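Local coordinates for protein endoglucanase (PDB 2YIK) that probably hydrolyses internal beta-1,4-glucosidic bonds of cellulose, as a family 9 glycoside hydrolase of Clostridium thermocellum, at residues A41-Y46 with V440-N445; S47-D52 with N63-W68; A192-P197 with A454-K459; V447-H452 with S464-Y469. All coordinates share one frame; numbering follows the deposited sequence.

Interaction 1: residues A41-Y46 with V440-N445; sequences AKALQY and VGYSSN
Lys-42 reaches over one face of the Tyr-442 ring and ends on that residue's own carbonyl. Its ammonium gives a hydrogen bond in the carbonyl plane, 2.8 Å from Lys-42 NZ to Tyr-442 O, with a C=O...N angle of 155°. On the way the chain also uses the ring face: CE makes a CH-pi contact 4.1 Å from the Tyr-442 centroid, and NZ a cation-pi contact at 4.7 Å, nearly on the ring normal. The reach comes from an extended lysine, with CG anti to the backbone N (chi1 173°). Lys-42 CE also lies over the rim of one face of Tyr-46, so this methylene sits in the corner formed by the two rings. These rings meet edge-to-face, the edge of Tyr-442 toward the face of Tyr-46, with centroids 6.0 Å apart and planes at 80°. Ala-43 is small enough to let the ring close on the helix, its CB 4.0 Å from Tyr-442 CE1.

Gly-441, whose positive phi suits glycine, brings its O to the edge of Tyr-46, 3.2 Å from CE2. A water donates to both Gly-441 O and Tyr-46 OH, and weakly accepts from Lys-42 NZ. Tyr-46 OH is hydrogen-bonded to Asp-524, and Tyr-442 OH to Asn-39 O just before helix 40-47, fixing both ring ends.

The contact thus ties the first helix of the catalytic domain to a late loop. The charge of Lys-42 is probably stabilised by the carbonyl and the pi cloud, and weakly by the water, which would favour the protonated form.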
loop_
_atom_site.group_PDB
_atom_site.type_symbol
_atom_site.label_atom_id
_atom_site.label_comp_id
_atom_site.label_asym_id
_atom_site.label_seq_id
_atom_site.Cartn_x
_atom_site.Cartn_y
_atom_site.Cartn_z
ATOM N N ALA A 41 6.852 15.258 12.582
ATOM C CA ALA A 41 6.443 14.311 13.620
ATOM C C ALA A 41 4.923 14.287 13.653
ATOM O O ALA A 41 4.298 13.229 13.728
ATOM C CB ALA A 41 6.991 14.731 14.986
ATOM N N LYS A 42 4.328 15.470 13.591
ATOM C CA LYS A 42 2.879 15.589 13.598
ATOM C C LYS A 42 2.310 15.058 12.283
ATOM O O LYS A 42 1.223 14.480 12.254
ATOM C CB LYS A 42 2.479 17.053 13.788
ATOM C CG LYS A 42 0.989 17.301 13.649
ATOM C CD LYS A 42 0.628 18.783 13.796
ATOM C CE LYS A 42 -0.791 19.033 13.288
ATOM N NZ LYS A 42 -1.261 20.425 13.546
ATOM N N ALA A 43 3.043 15.259 11.192
ATOM C CA ALA A 43 2.590 14.788 9.885
ATOM C C ALA A 43 2.511 13.263 9.902
ATOM O O ALA A 43 1.555 12.669 9.401
ATOM C CB ALA A 43 3.546 15.261 8.801
ATOM N N LEU A 44 3.522 12.634 10.491
ATOM C CA LEU A 44 3.560 11.178 10.600
ATOM C C LEU A 44 2.366 10.720 11.430
ATOM O O LEU A 44 1.615 9.827 11.032
ATOM C CB LEU A 44 4.861 10.724 11.278
ATOM C CG LEU A 44 4.947 9.229 11.606
ATOM C CD1 LEU A 44 4.801 8.423 10.318
ATOM C CD2 LEU A 44 6.274 8.904 12.285
ATOM N N GLN A 45 2.196 11.341 12.593
ATOM C CA GLN A 45 1.089 11.004 13.476
ATOM C C GLN A 45 -0.236 11.064 12.735
ATOM O O GLN A 45 -0.994 10.092 12.712
ATOM C CB GLN A 45 1.052 11.961 14.668
ATOM C CG GLN A 45 -0.243 11.912 15.452
ATOM C CD GLN A 45 -0.336 13.009 16.507
ATOM O OE1 GLN A 45 0.045 14.156 16.262
ATOM N NE2 GLN A 45 -0.859 12.664 17.679
ATOM N N TYR A 46 -0.514 12.213 12.130
ATOM C CA TYR A 46 -1.753 12.401 11.392
ATOM C C TYR A 46 -1.932 11.454 10.206
ATOM O O TYR A 46 -3.026 10.931 9.991
ATOM C CB TYR A 46 -1.855 13.850 10.901
ATOM C CG TYR A 46 -2.413 14.823 11.921
ATOM C CD1 TYR A 46 -1.902 14.876 13.216
ATOM C CD2 TYR A 46 -3.437 15.706 11.580
ATOM C CE1 TYR A 46 -2.395 15.780 14.147
ATOM C CE2 TYR A 46 -3.941 16.618 12.505
ATOM C CZ TYR A 46 -3.414 16.650 13.787
ATOM O OH TYR A 46 -3.893 17.559 14.704
ATOM N N VAL A 440 -5.595 16.750 4.962
ATOM C CA VAL A 440 -6.722 17.304 5.701
ATOM C C VAL A 440 -6.611 17.239 7.225
ATOM O O VAL A 440 -6.097 16.272 7.793
ATOM C CB VAL A 440 -8.103 16.727 5.195
ATOM C CG1 VAL A 440 -7.889 15.614 4.198
ATOM C CG2 VAL A 440 -8.964 16.292 6.356
ATOM N N GLY A 441 -7.064 18.316 7.868
ATOM C CA GLY A 441 -7.049 18.415 9.321
ATOM C C GLY A 441 -5.723 18.782 9.962
ATOM O O GLY A 441 -5.655 19.026 11.161
ATOM N N TYR A 442 -4.667 18.841 9.161
ATOM C CA TYR A 442 -3.335 19.150 9.665
ATOM C C TYR A 442 -3.150 20.593 10.112
ATOM O O TYR A 442 -2.425 20.868 11.072
ATOM C CB TYR A 442 -2.294 18.842 8.587
ATOM C CG TYR A 442 -0.853 19.050 9.013
ATOM C CD1 TYR A 442 -0.173 18.069 9.734
ATOM C CD2 TYR A 442 -0.162 20.216 8.677
ATOM C CE1 TYR A 442 1.157 18.236 10.105
ATOM C CE2 TYR A 442 1.174 20.398 9.047
ATOM C CZ TYR A 442 1.824 19.400 9.757
ATOM O OH TYR A 442 3.147 19.547 10.100
ATOM N N SER A 443 -3.810 21.512 9.418
ATOM C CA SER A 443 -3.649 22.925 9.716
ATOM C C SER A 443 -4.920 23.694 9.366
ATOM O O SER A 443 -5.828 23.141 8.741
ATOM C CB SER A 443 -2.467 23.443 8.893
ATOM O OG SER A 443 -2.092 24.751 9.283
ATOM N N SER A 444 -4.997 24.963 9.762
ATOM C CA SER A 444 -6.186 25.749 9.448
ATOM C C SER A 444 -6.297 25.957 7.942
ATOM O O SER A 444 -7.391 26.177 7.425
ATOM C CB SER A 444 -6.160 27.111 10.162
ATOM O OG SER A 444 -4.950 27.813 9.922
ATOM N N ASN A 445 -5.172 25.876 7.235
ATOM C CA ASN A 445 -5.193 26.058 5.787
ATOM C C ASN A 445 -5.243 24.755 4.983
ATOM O O ASN A 445 -4.919 24.751 3.798
ATOM C CB ASN A 445 -3.989 26.893 5.329
ATOM C CG ASN A 445 -2.663 26.251 5.683
ATOM O OD1 ASN A 445 -1.698 26.326 4.912
ATOM N ND2 ASN A 445 -2.600 25.630 6.858
HETATM O O HOH W 1 -4.740 20.251 13.563
#

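Interaction 2: residues S47-D52 with N63-W68; sequences SMFFYD and NSLLSW
An ST turn just beyond helix 60-63 fastens that helix's exit to helix 49-54: Ser-64, the first residue to leave helical geometry, docks on Asp-52. The contact closes the short connection between these two helices, near the start of the catalytic domain. Serine suits the place because one hydroxyl serves both sides. Ser-64 OG donates to Asp-52 O at 3.1 Å, approaching from above the carbonyl plane (52° out of it), and accepts from the backbone N of Leu-66 at 3.2 Å to make the turn.

Asp-52 holds CG anti to its carbonyl carbon (chi1 -63°), turning the carboxylate toward Leu-65. OD2 takes the amide hydrogen of Leu-65 on its anti lone pair, with 2.8 Å from Leu-65 N to Asp-52 OD2 and an N-H...O angle of 159°. Backbone and side chain of one aspartate therefore hold two successive residues of the loop.

Beside these polar bonds lies an apolar cluster. Phe-49, one turn earlier, meets both leucines, while His-153 of helix 151-167 stacks edge-to-face with its ring. Leu-66 puts CD1 3.9 Å from Asp-52 CB and its other methyl, CD2, 4.0 Å from Phe-49 CD1; Leu-65 CD1 comes within 3.7 Å of Phe-49 CE1.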
loop_
_atom_site.group_PDB
_atom_site.type_symbol
_atom_site.label_atom_id
_atom_site.label_comp_id
_atom_site.label_asym_id
_atom_site.label_seq_id
_atom_site.Cartn_x
_atom_site.Cartn_y
_atom_site.Cartn_z
ATOM N N SER A 47 -0.864 11.225 9.445
ATOM C CA SER A 47 -0.943 10.374 8.253
ATOM C C SER A 47 -1.640 9.024 8.417
ATOM O O SER A 47 -2.359 8.592 7.518
ATOM C CB SER A 47 0.457 10.147 7.648
ATOM O OG SER A 47 1.248 9.270 8.429
ATOM N N MET A 48 -1.444 8.359 9.552
ATOM C CA MET A 48 -2.057 7.048 9.750
ATOM C C MET A 48 -3.547 7.056 10.038
ATOM O O MET A 48 -4.224 6.047 9.829
ATOM C CB MET A 48 -1.317 6.274 10.845
ATOM C CG MET A 48 0.058 5.823 10.398
ATOM S SD MET A 48 1.063 5.008 11.652
ATOM C CE MET A 48 1.815 6.390 12.410
ATOM N N PHE A 49 -4.069 8.185 10.499
ATOM C CA PHE A 49 -5.489 8.257 10.811
ATOM C C PHE A 49 -6.408 8.030 9.628
ATOM O O PHE A 49 -7.582 7.722 9.813
ATOM C CB PHE A 49 -5.811 9.580 11.501
ATOM C CG PHE A 49 -5.458 9.576 12.950
ATOM C CD1 PHE A 49 -6.372 9.131 13.904
ATOM C CD2 PHE A 49 -4.186 9.947 13.360
ATOM C CE1 PHE A 49 -6.009 9.050 15.250
ATOM C CE2 PHE A 49 -3.816 9.871 14.690
ATOM C CZ PHE A 49 -4.729 9.424 15.641
ATOM N N PHE A 50 -5.885 8.166 8.414
ATOM C CA PHE A 50 -6.722 7.921 7.249
ATOM C C PHE A 50 -7.089 6.449 7.247
ATOM O O PHE A 50 -8.183 6.071 6.842
ATOM C CB PHE A 50 -6.001 8.228 5.935
ATOM C CG PHE A 50 -6.818 7.854 4.725
ATOM C CD1 PHE A 50 -7.909 8.624 4.342
ATOM C CD2 PHE A 50 -6.515 6.709 3.987
ATOM C CE1 PHE A 50 -8.713 8.238 3.274
ATOM C CE2 PHE A 50 -7.310 6.316 2.921
ATOM C CZ PHE A 50 -8.401 7.089 2.551
ATOM N N TYR A 51 -6.168 5.614 7.705
ATOM C CA TYR A 51 -6.432 4.190 7.727
ATOM C C TYR A 51 -7.526 3.859 8.732
ATOM O O TYR A 51 -8.370 3.003 8.466
ATOM C CB TYR A 51 -5.130 3.435 7.991
ATOM C CG TYR A 51 -4.195 3.579 6.811
ATOM C CD1 TYR A 51 -4.493 2.971 5.588
ATOM C CD2 TYR A 51 -3.072 4.404 6.880
ATOM C CE1 TYR A 51 -3.699 3.189 4.458
ATOM C CE2 TYR A 51 -2.272 4.631 5.760
ATOM C CZ TYR A 51 -2.593 4.025 4.550
ATOM O OH TYR A 51 -1.837 4.286 3.430
ATOM N N ASP A 52 -7.541 4.555 9.865
ATOM C CA ASP A 52 -8.585 4.315 10.855
ATOM C C ASP A 52 -9.942 4.647 10.245
ATOM O O ASP A 52 -10.944 3.996 10.548
ATOM C CB ASP A 52 -8.379 5.183 12.099
ATOM C CG ASP A 52 -7.091 4.866 12.824
ATOM O OD1 ASP A 52 -6.023 4.925 12.178
ATOM O OD2 ASP A 52 -7.148 4.562 14.038
ATOM N N ASN A 63 -10.502 -1.518 16.650
ATOM C CA ASN A 63 -9.225 -1.098 16.081
ATOM C C ASN A 63 -9.059 0.354 15.627
ATOM O O ASN A 63 -7.937 0.862 15.580
ATOM C CB ASN A 63 -8.878 -2.036 14.928
ATOM C CG ASN A 63 -8.581 -3.445 15.403
ATOM O OD1 ASN A 63 -7.453 -3.759 15.792
ATOM N ND2 ASN A 63 -9.599 -4.297 15.396
ATOM N N SER A 64 -10.157 1.019 15.285
ATOM C CA SER A 64 -10.091 2.410 14.833
ATOM C C SER A 64 -10.118 3.419 15.989
ATOM O O SER A 64 -10.862 3.248 16.959
ATOM C CB SER A 64 -11.243 2.692 13.867
ATOM O OG SER A 64 -11.346 4.072 13.587
ATOM N N LEU A 65 -9.299 4.466 15.888
ATOM C CA LEU A 65 -9.239 5.494 16.921
ATOM C C LEU A 65 -10.251 6.598 16.675
ATOM O O LEU A 65 -10.341 7.542 17.458
ATOM C CB LEU A 65 -7.845 6.115 16.986
ATOM C CG LEU A 65 -6.687 5.248 17.474
ATOM C CD1 LEU A 65 -5.380 5.914 17.103
ATOM C CD2 LEU A 65 -6.776 5.044 18.982
ATOM N N LEU A 66 -11.009 6.491 15.586
ATOM C CA LEU A 66 -12.006 7.512 15.264
ATOM C C LEU A 66 -13.380 7.102 15.788
ATOM O O LEU A 66 -13.945 6.091 15.358
ATOM C CB LEU A 66 -12.047 7.740 13.751
ATOM C CG LEU A 66 -10.714 8.208 13.155
ATOM C CD1 LEU A 66 -10.801 8.194 11.637
ATOM C CD2 LEU A 66 -10.370 9.608 13.681
ATOM N N SER A 67 -13.906 7.889 16.725
ATOM C CA SER A 67 -15.195 7.599 17.335
ATOM C C SER A 67 -16.344 7.555 16.340
ATOM O O SER A 67 -17.355 6.893 16.589
ATOM C CB SER A 67 -15.499 8.627 18.431
ATOM O OG SER A 67 -15.502 9.948 17.906
ATOM N N TRP A 68 -16.204 8.249 15.213
ATOM C CA TRP A 68 -17.273 8.246 14.226
ATOM C C TRP A 68 -17.249 7.054 13.268
ATOM O O TRP A 68 -18.015 7.013 12.299
ATOM C CB TRP A 68 -17.281 9.555 13.438
ATOM C CG TRP A 68 -15.949 9.974 12.931
ATOM C CD1 TRP A 68 -15.004 10.684 13.606
ATOM C CD2 TRP A 68 -15.434 9.767 11.608
ATOM N NE1 TRP A 68 -13.928 10.937 12.787
ATOM C CE2 TRP A 68 -14.162 10.378 11.564
ATOM C CE3 TRP A 68 -15.915 9.108 10.472
ATOM C CZ2 TRP A 68 -13.377 10.377 10.402
ATOM C CZ3 TRP A 68 -15.133 9.105 9.320
ATOM C CH2 TRP A 68 -13.871 9.727 9.298
#

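Interaction 3: residues A192-P197 with A454-K459; sequences AFWGAP and AASGLK
Between the zinc site and the predicted active-site residue His-451, the loop 192-197 leans on the end of helix 453-456. Trp-194 makes the principal contact. Its CG stands anti to the backbone N (chi1 -172°), which carries the indole across to the other segment with its pyrrole edge leading. NE1 donates to Ser-456 OG at 3.2 Å, the acceptor lying close to the ring plane (14° out of it) and the N-H...O angle being 152°. Along the same edge CD1 comes 3.3 Å from Leu-458 O.

The hydroxyl that receives the indole is itself part of an ST turn: Ser-456 OG accepts from Leu-458 N at 3.2 Å as the helix stops, and is also hydrogen-bonded to Arg-453 O. Gly-457 between them takes the positive phi that ends the helix, a conformation glycine adopts readily. The far, benzene edge of the indole points at the face of the His-451 ring, so tryptophan uses both edges: the pyrrole N-H toward Ser-456, the benzene rim toward the histidine.

At the other end of the loop Pro-197 rests on the helix, its CD 3.6 Å from Ala-454 CB. The small methyl allows this close approach, and the proline ring also touches the zinc ligands His-73 and His-115.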
loop_
_atom_site.group_PDB
_atom_site.type_symbol
_atom_site.label_atom_id
_atom_site.label_comp_id
_atom_site.label_asym_id
_atom_site.label_seq_id
_atom_site.Cartn_x
_atom_site.Cartn_y
_atom_site.Cartn_z
ATOM N N ALA A 192 -22.765 3.425 -6.670
ATOM C CA ALA A 192 -24.116 3.946 -6.891
ATOM C C ALA A 192 -24.737 4.455 -5.592
ATOM O O ALA A 192 -25.855 4.979 -5.600
ATOM C CB ALA A 192 -25.011 2.863 -7.503
ATOM N N PHE A 193 -24.013 4.305 -4.483
ATOM C CA PHE A 193 -24.506 4.751 -3.179
ATOM C C PHE A 193 -23.522 5.691 -2.518
ATOM O O PHE A 193 -22.335 5.676 -2.831
ATOM C CB PHE A 193 -24.734 3.566 -2.236
ATOM C CG PHE A 193 -25.577 2.473 -2.824
ATOM C CD1 PHE A 193 -25.019 1.537 -3.684
ATOM C CD2 PHE A 193 -26.935 2.389 -2.526
ATOM C CE1 PHE A 193 -25.798 0.522 -4.246
ATOM C CE2 PHE A 193 -27.726 1.380 -3.081
ATOM C CZ PHE A 193 -27.154 0.444 -3.945
ATOM N N TRP A 194 -24.035 6.512 -1.607
ATOM C CA TRP A 194 -23.222 7.458 -0.862
ATOM C C TRP A 194 -23.816 7.615 0.529
ATOM O O TRP A 194 -24.818 8.304 0.712
ATOM C CB TRP A 194 -23.179 8.827 -1.553
ATOM C CG TRP A 194 -22.189 9.762 -0.913
ATOM C CD1 TRP A 194 -22.338 10.447 0.262
ATOM C CD2 TRP A 194 -20.861 10.043 -1.372
ATOM N NE1 TRP A 194 -21.186 11.130 0.564
ATOM C CE2 TRP A 194 -20.264 10.901 -0.421
ATOM C CE3 TRP A 194 -20.118 9.650 -2.496
ATOM C CZ2 TRP A 194 -18.951 11.369 -0.558
ATOM C CZ3 TRP A 194 -18.814 10.117 -2.632
ATOM C CH2 TRP A 194 -18.246 10.969 -1.667
ATOM N N GLY A 195 -23.195 6.962 1.505
ATOM C CA GLY A 195 -23.664 7.042 2.875
ATOM C C GLY A 195 -22.616 6.470 3.803
ATOM O O GLY A 195 -21.555 6.032 3.345
ATOM N N ALA A 196 -22.893 6.472 5.102
ATOM C CA ALA A 196 -21.938 5.936 6.066
ATOM C C ALA A 196 -21.800 4.430 5.838
ATOM O O ALA A 196 -22.790 3.736 5.590
ATOM C CB ALA A 196 -22.416 6.215 7.472
ATOM N N PRO A 197 -20.568 3.903 5.908
ATOM C CA PRO A 197 -20.372 2.461 5.697
ATOM C C PRO A 197 -21.132 1.569 6.690
ATOM O O PRO A 197 -21.486 0.433 6.363
ATOM C CB PRO A 197 -18.852 2.302 5.790
ATOM C CG PRO A 197 -18.445 3.407 6.727
ATOM C CD PRO A 197 -19.298 4.569 6.255
ATOM N N ALA A 454 -17.767 8.310 4.391
ATOM C CA ALA A 454 -17.875 8.379 5.855
ATOM C C ALA A 454 -17.580 9.736 6.495
ATOM O O ALA A 454 -18.360 10.218 7.320
ATOM C CB ALA A 454 -16.986 7.319 6.496
ATOM N N ALA A 455 -16.461 10.353 6.131
ATOM C CA ALA A 455 -16.112 11.640 6.723
ATOM C C ALA A 455 -17.117 12.744 6.392
ATOM O O ALA A 455 -17.417 13.586 7.237
ATOM C CB ALA A 455 -14.710 12.059 6.287
ATOM N N SER A 456 -17.638 12.729 5.169
ATOM C CA SER A 456 -18.590 13.742 4.730
ATOM C C SER A 456 -19.844 13.826 5.603
ATOM O O SER A 456 -20.274 14.920 5.975
ATOM C CB SER A 456 -18.998 13.492 3.275
ATOM O OG SER A 456 -19.849 12.359 3.158
ATOM N N GLY A 457 -20.426 12.679 5.937
ATOM C CA GLY A 457 -21.632 12.686 6.750
ATOM C C GLY A 457 -22.808 13.185 5.924
ATOM O O GLY A 457 -23.840 13.586 6.468
ATOM N N LEU A 458 -22.649 13.156 4.602
ATOM C CA LEU A 458 -23.683 13.610 3.675
ATOM C C LEU A 458 -24.306 12.424 2.934
ATOM O O LEU A 458 -23.840 11.290 3.063
ATOM C CB LEU A 458 -23.069 14.595 2.677
ATOM C CG LEU A 458 -22.242 15.714 3.337
ATOM C CD1 LEU A 458 -21.654 16.618 2.279
ATOM C CD2 LEU A 458 -23.114 16.520 4.291
ATOM N N LYS A 459 -25.362 12.686 2.169
ATOM C CA LYS A 459 -26.042 11.632 1.412
ATOM C C LYS A 459 -25.747 11.796 -0.070
ATOM O O LYS A 459 -26.237 11.029 -0.898
ATOM C CB LYS A 459 -27.569 11.718 1.596
ATOM C CG LYS A 459 -28.080 11.733 3.035
ATOM C CD LYS A 459 -29.608 11.928 3.053
ATOM C CE LYS A 459 -30.125 12.335 4.439
ATOM N NZ LYS A 459 -31.612 12.600 4.437
#

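Interaction 4: residues V447-H452 with S464-Y469; sequences VKYPHH and SSPHKY
With CG of His-467 set anti to its carbonyl carbon (chi1 -74°), the imidazole swings in beside the backbone of Tyr-449 and Pro-450, while the same choice at Tyr-449 (chi1 -62°) lays the phenol next to it. The two rings form an offset edge-to-face pair, the edge of Tyr-449 toward the face of His-467, with centroids 5.6 Å apart and planes at 80°. Pro-450 packs against the imidazole through its ring, CD standing 3.5 Å from His-467 CE1, and Lys-448 O lies over one face of the histidine, toward the rim. A flat ring can lie between the phenol and Pro-450, and of its nitrogens NE2 is hydrogen-bonded to Thr-489 OG1.

These segments flank helix 453-456. Right before it, the backbone at His-451, the predicted active-site residue, has the shape of an inverse gamma turn, though its closing bond is weak, and leads to His-452 at the N-cap position. The two carboxylate oxygens of Asp-487 accept the backbone N-H groups of Lys-448 (OD2) and Tyr-449 (OD1).

No direct hydrogen bond joins the two segments, but one water donates to Lys-448 O at 2.9 Å and accepts from His-467 N at 2.8 Å. The phenol borders the loop, with Tyr-449 CE2 at 3.5 Å from Ser-465 O, which meets the ring at its edge, and Tyr-449 OH at 4.1 Å from Pro-466 CA.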
loop_
_atom_site.group_PDB
_atom_site.type_symbol
_atom_site.label_atom_id
_atom_site.label_comp_id
_atom_site.label_asym_id
_atom_site.label_seq_id
_atom_site.Cartn_x
_atom_site.Cartn_y
_atom_site.Cartn_z
ATOM N N VAL A 447 -7.060 21.345 3.149
ATOM C CA VAL A 447 -8.270 21.121 2.372
ATOM C C VAL A 447 -9.302 20.593 3.371
ATOM O O VAL A 447 -8.949 19.889 4.327
ATOM C CB VAL A 447 -8.049 20.083 1.244
ATOM C CG1 VAL A 447 -7.184 20.687 0.150
ATOM C CG2 VAL A 447 -7.379 18.848 1.792
ATOM N N LYS A 448 -10.572 20.921 3.154
ATOM C CA LYS A 448 -11.618 20.516 4.084
ATOM C C LYS A 448 -12.733 19.658 3.511
ATOM O O LYS A 448 -13.575 19.172 4.258
ATOM C CB LYS A 448 -12.224 21.770 4.728
ATOM C CG LYS A 448 -11.207 22.591 5.499
ATOM C CD LYS A 448 -11.656 24.032 5.680
ATOM C CE LYS A 448 -10.714 24.792 6.608
ATOM N NZ LYS A 448 -9.319 24.899 6.080
ATOM N N TYR A 449 -12.733 19.447 2.201
ATOM C CA TYR A 449 -13.796 18.661 1.576
ATOM C C TYR A 449 -13.343 17.415 0.819
ATOM O O TYR A 449 -13.654 17.262 -0.367
ATOM C CB TYR A 449 -14.588 19.554 0.626
ATOM C CG TYR A 449 -15.277 20.703 1.311
ATOM C CD1 TYR A 449 -14.586 21.879 1.599
ATOM C CD2 TYR A 449 -16.610 20.604 1.709
ATOM C CE1 TYR A 449 -15.204 22.929 2.270
ATOM C CE2 TYR A 449 -17.241 21.647 2.379
ATOM C CZ TYR A 449 -16.532 22.805 2.658
ATOM O OH TYR A 449 -17.152 23.825 3.342
ATOM N N PRO A 450 -12.617 16.502 1.488
ATOM C CA PRO A 450 -12.184 15.303 0.759
ATOM C C PRO A 450 -13.344 14.475 0.191
ATOM O O PRO A 450 -14.451 14.462 0.741
ATOM C CB PRO A 450 -11.352 14.537 1.800
ATOM C CG PRO A 450 -11.890 15.038 3.136
ATOM C CD PRO A 450 -12.099 16.510 2.869
ATOM N N HIS A 451 -13.083 13.801 -0.925
ATOM C CA HIS A 451 -14.074 12.948 -1.583
ATOM C C HIS A 451 -14.113 11.640 -0.792
ATOM O O HIS A 451 -13.487 10.647 -1.170
ATOM C CB HIS A 451 -13.641 12.694 -3.028
ATOM C CG HIS A 451 -14.647 11.940 -3.840
ATOM N ND1 HIS A 451 -14.488 10.612 -4.174
ATOM C CD2 HIS A 451 -15.818 12.333 -4.390
ATOM C CE1 HIS A 451 -15.520 10.220 -4.900
ATOM N NE2 HIS A 451 -16.341 11.243 -5.046
ATOM N N HIS A 452 -14.865 11.646 0.303
ATOM C CA HIS A 452 -14.935 10.489 1.192
ATOM C C HIS A 452 -16.329 10.332 1.811
ATOM O O HIS A 452 -16.810 11.220 2.521
ATOM C CB HIS A 452 -13.886 10.688 2.290
ATOM C CG HIS A 452 -13.707 9.519 3.207
ATOM N ND1 HIS A 452 -12.818 8.499 2.950
ATOM C CD2 HIS A 452 -14.250 9.251 4.420
ATOM C CE1 HIS A 452 -12.815 7.654 3.969
ATOM N NE2 HIS A 452 -13.675 8.088 4.872
ATOM N N SER A 464 -22.800 20.568 -0.967
ATOM C CA SER A 464 -21.654 21.393 -0.584
ATOM C C SER A 464 -21.477 21.738 0.887
ATOM O O SER A 464 -20.627 22.561 1.230
ATOM C CB SER A 464 -21.665 22.689 -1.399
ATOM O OG SER A 464 -22.910 23.359 -1.266
ATOM N N SER A 465 -22.246 21.105 1.763
ATOM C CA SER A 465 -22.139 21.395 3.189
ATOM C C SER A 465 -20.832 20.907 3.797
ATOM O O SER A 465 -20.172 20.026 3.241
ATOM C CB SER A 465 -23.291 20.732 3.933
ATOM O OG SER A 465 -24.493 20.933 3.221
ATOM N N PRO A 466 -20.447 21.476 4.956
ATOM C CA PRO A 466 -19.214 21.072 5.631
ATOM C C PRO A 466 -19.343 19.590 5.962
ATOM O O PRO A 466 -20.454 19.068 6.101
ATOM C CB PRO A 466 -19.212 21.922 6.902
ATOM C CG PRO A 466 -19.946 23.161 6.493
ATOM C CD PRO A 466 -21.088 22.606 5.657
ATOM N N HIS A 467 -18.212 18.907 6.087
ATOM C CA HIS A 467 -18.236 17.494 6.426
ATOM C C HIS A 467 -18.580 17.377 7.897
ATOM O O HIS A 467 -18.259 18.259 8.687
ATOM C CB HIS A 467 -16.874 16.851 6.150
ATOM C CG HIS A 467 -16.596 16.638 4.696
ATOM N ND1 HIS A 467 -15.523 15.901 4.239
ATOM C CD2 HIS A 467 -17.255 17.063 3.592
ATOM C CE1 HIS A 467 -15.535 15.880 2.920
ATOM N NE2 HIS A 467 -16.578 16.580 2.501
ATOM N N LYS A 468 -19.245 16.292 8.267
ATOM C CA LYS A 468 -19.624 16.096 9.658
ATOM C C LYS A 468 -18.388 15.722 10.481
ATOM O O LYS A 468 -18.291 16.055 11.675
ATOM C CB LYS A 468 -20.713 15.011 9.742
ATOM C CG LYS A 468 -21.255 14.748 11.142
ATOM C CD LYS A 468 -21.617 16.048 11.861
ATOM C CE LYS A 468 -21.550 15.879 13.385
ATOM N NZ LYS A 468 -20.471 16.756 13.969
ATOM N N TYR A 469 -17.423 15.067 9.834
ATOM C CA TYR A 469 -16.199 14.634 10.510
ATOM C C TYR A 469 -14.926 14.996 9.753
ATOM O O TYR A 469 -14.903 15.017 8.525
ATOM C CB TYR A 469 -16.245 13.122 10.718
ATOM C CG TYR A 469 -17.535 12.656 11.338
ATOM C CD1 TYR A 469 -17.826 12.927 12.674
ATOM C CD2 TYR A 469 -18.479 11.965 10.582
ATOM C CE1 TYR A 469 -19.034 12.517 13.243
ATOM C CE2 TYR A 469 -19.687 11.555 11.136
ATOM C CZ TYR A 469 -19.958 11.832 12.465
ATOM O OH TYR A 469 -21.158 11.422 13.012
HETATM O O HOH W 2 -15.849 20.338 5.652
#

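Interactions 3 and 4 are the closest pair (centres about 11 Å apart) and meet at helix 453-456, which the segments of interaction 4 flank: Ser-456 O and Ala-455 O probably accept hydrogen bonds from Lys-468 N (2.9 Å) and Tyr-469 N (3.0 Å). They also meet at the predicted active-site His-451, in interaction 4, which touches Trp-194 of interaction 3. Interaction 2 joins both through Trp-68, which stacks on Tyr-469 and packs on Ala-454 and Ala-455. Interaction 1 stands further off, its centre about 23 Å from that of interaction 3, yet its Val-440 packs on Val-447 and Pro-450 of interaction 4, whose centre is about 16 Å away, and its helix runs into interaction 2 (centres about 14 Å apart).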